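Long-range contact in protein S100-A5 (Homo sapiens, PDB 6WN7), which binds calcium, zinc and copper ions as a homodimer of the S100 family, with calcium and copper competing for the same sites: residues Leu32-Leu37 against Ser54-Met59. The protein carries 2 engineered substitutions. Numbering follows the deposited sequence.
Sequences LSRKEL and SIDDLM. With CA (calcium ion), chain K.
A chi1 of -166° turns Arg-34 CG away from its own backbone N, and the chain runs extended as far as NE, so that Arg-34 stretches from the first turn of helix 34-44 to Asp-56 on helix 52-62, joining the two EF-hands of the S100 fold. The guanidinium presents its NE and NH1 side, and both nitrogens donate to Asp-56 OD1, which they meet nearly along its C-O bond; the salt bridge from Arg-34 NH1 to Asp-56 OD1 spans 2.9 Å, with the guanidinium and carboxylate planes turned 56° apart. One guanidinium face rests on Ile-55, whose CG2 comes within 3.5 Å of Arg-34 NE. Replacing Arg-34 by alanine removes both donors and the cover over Ile-55, and is likely to leave Asp-56 without its cationic mate. Deeper in, Met-59 bends at chi2 (77°) and lays SD against Arg-34 CA at 4.0 Å, while Leu-37 CD2 meets Leu-58 CD2. Helix 34-44 starts with a capping box: Ser-33 OG accepts from Glu-36 N, and Ser-33 N donates to Glu-36 OE1 from above the carboxylate plane. This second bond probably helps to position a calcium ligand of the first EF-hand: Glu-36 chelates the ion through OE1 at 2.4 Å and OE2 at 2.6 Å.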
loop_
_atom_site.group_PDB
_atom_site.type_symbol
_atom_site.label_atom_id
_atom_site.label_comp_id
_atom_site.label_asym_id
_atom_site.label_seq_id
_atom_site.Cartn_x
_atom_site.Cartn_y
_atom_site.Cartn_z
ATOM N N LEU B 32 -14.861 0.900 -6.716
ATOM C CA LEU B 32 -15.208 2.266 -6.360
ATOM C C LEU B 32 -15.687 3.020 -7.593
ATOM O O LEU B 32 -14.959 3.144 -8.573
ATOM C CB LEU B 32 -13.981 2.999 -5.827
ATOM C CG LEU B 32 -13.329 2.511 -4.552
ATOM C CD1 LEU B 32 -11.929 2.982 -4.509
ATOM C CD2 LEU B 32 -14.062 3.026 -3.367
ATOM N N SER B 33 -16.889 3.550 -7.527
ATOM C CA SER B 33 -17.317 4.512 -8.514
ATOM C C SER B 33 -16.541 5.822 -8.319
ATOM O O SER B 33 -15.766 5.986 -7.375
ATOM C CB SER B 33 -18.821 4.731 -8.376
ATOM O OG SER B 33 -19.155 5.307 -7.118
ATOM N N ARG B 34 -16.744 6.765 -9.237
ATOM C CA ARG B 34 -16.166 8.077 -9.039
ATOM C C ARG B 34 -16.695 8.709 -7.756
ATOM O O ARG B 34 -15.929 9.309 -7.005
ATOM C CB ARG B 34 -16.438 8.961 -10.246
ATOM C CG ARG B 34 -15.579 10.241 -10.259
ATOM C CD ARG B 34 -16.011 11.207 -11.369
ATOM N NE ARG B 34 -15.510 12.569 -11.180
ATOM C CZ ARG B 34 -16.066 13.478 -10.380
ATOM N NH1 ARG B 34 -15.535 14.687 -10.281
ATOM N NH2 ARG B 34 -17.151 13.184 -9.673
ATOM N N LYS B 35 -17.993 8.562 -7.471
ATOM C CA LYS B 35 -18.535 9.052 -6.202
ATOM C C LYS B 35 -17.836 8.408 -5.008
ATOM O O LYS B 35 -17.465 9.074 -4.040
ATOM C CB LYS B 35 -20.020 8.708 -6.105
ATOM N N GLU B 36 -17.652 7.100 -5.041
ATOM C CA GLU B 36 -17.092 6.413 -3.895
ATOM C C GLU B 36 -15.626 6.771 -3.700
ATOM O O GLU B 36 -15.161 6.893 -2.563
ATOM C CB GLU B 36 -17.319 4.917 -4.081
ATOM C CG GLU B 36 -18.808 4.497 -4.089
ATOM C CD GLU B 36 -18.999 3.027 -4.501
ATOM O OE1 GLU B 36 -18.128 2.503 -5.187
ATOM O OE2 GLU B 36 -20.005 2.395 -4.172
ATOM N N LEU B 37 -14.889 6.961 -4.792
ATOM C CA LEU B 37 -13.487 7.347 -4.683
ATOM C C LEU B 37 -13.347 8.737 -4.077
ATOM O O LEU B 37 -12.505 8.968 -3.202
ATOM C CB LEU B 37 -12.862 7.301 -6.069
ATOM C CG LEU B 37 -11.387 7.676 -6.057
ATOM C CD1 LEU B 37 -10.563 6.577 -5.399
ATOM C CD2 LEU B 37 -10.908 7.967 -7.442
ATOM N N SER B 54 -9.668 17.462 -10.454
ATOM C CA SER B 54 -8.619 16.599 -9.931
ATOM C C SER B 54 -9.087 15.169 -9.761
ATOM O O SER B 54 -8.305 14.237 -9.963
ATOM C CB SER B 54 -8.173 17.119 -8.572
ATOM O OG SER B 54 -7.587 18.392 -8.707
ATOM N N ILE B 55 -10.340 15.003 -9.337
ATOM C CA ILE B 55 -10.964 13.689 -9.255
ATOM C C ILE B 55 -11.088 13.067 -10.641
ATOM O O ILE B 55 -10.869 11.860 -10.824
ATOM C CB ILE B 55 -12.344 13.813 -8.580
ATOM C CG1 ILE B 55 -12.215 14.341 -7.158
ATOM C CG2 ILE B 55 -13.084 12.453 -8.623
ATOM C CD1 ILE B 55 -11.878 13.282 -6.173
ATOM N N ASP B 56 -11.488 13.875 -11.628
ATOM C CA ASP B 56 -11.556 13.400 -13.005
ATOM C C ASP B 56 -10.217 12.820 -13.434
ATOM O O ASP B 56 -10.145 11.727 -13.992
ATOM C CB ASP B 56 -11.896 14.553 -13.955
ATOM C CG ASP B 56 -13.216 15.216 -13.656
ATOM O OD1 ASP B 56 -13.930 14.782 -12.737
ATOM O OD2 ASP B 56 -13.539 16.192 -14.358
ATOM N N ASP B 57 -9.149 13.573 -13.220
ATOM C CA ASP B 57 -7.864 13.182 -13.759
ATOM C C ASP B 57 -7.353 11.929 -13.066
ATOM O O ASP B 57 -6.801 11.041 -13.714
ATOM C CB ASP B 57 -6.876 14.346 -13.606
ATOM C CG ASP B 57 -7.324 15.644 -14.343
ATOM O OD1 ASP B 57 -8.456 15.745 -14.839
ATOM O OD2 ASP B 57 -6.519 16.579 -14.424
ATOM N N LEU B 58 -7.527 11.845 -11.745
ATOM C CA LEU B 58 -7.087 10.668 -11.002
ATOM C C LEU B 58 -7.940 9.448 -11.349
ATOM O O LEU B 58 -7.415 8.348 -11.530
ATOM C CB LEU B 58 -7.150 10.963 -9.512
ATOM C CG LEU B 58 -6.786 9.815 -8.572
ATOM C CD1 LEU B 58 -5.296 9.616 -8.614
ATOM C CD2 LEU B 58 -7.263 10.102 -7.172
ATOM N N MET B 59 -9.196 9.672 -11.568
ATOM C CA MET B 59 -10.087 8.618 -11.995
ATOM C C MET B 59 -9.621 8.000 -13.354
ATOM O O MET B 59 -9.491 6.788 -13.581
ATOM C CB MET B 59 -11.586 9.078 -12.092
ATOM C CG MET B 59 -12.565 8.005 -12.447
ATOM S SD MET B 59 -12.979 6.885 -11.080
ATOM C CE MET B 59 -13.713 5.558 -12.019
HETATM CA CA CA K . -19.139 0.405 -5.599
HETATM O O HOH W 1 -19.259 1.029 -7.845
#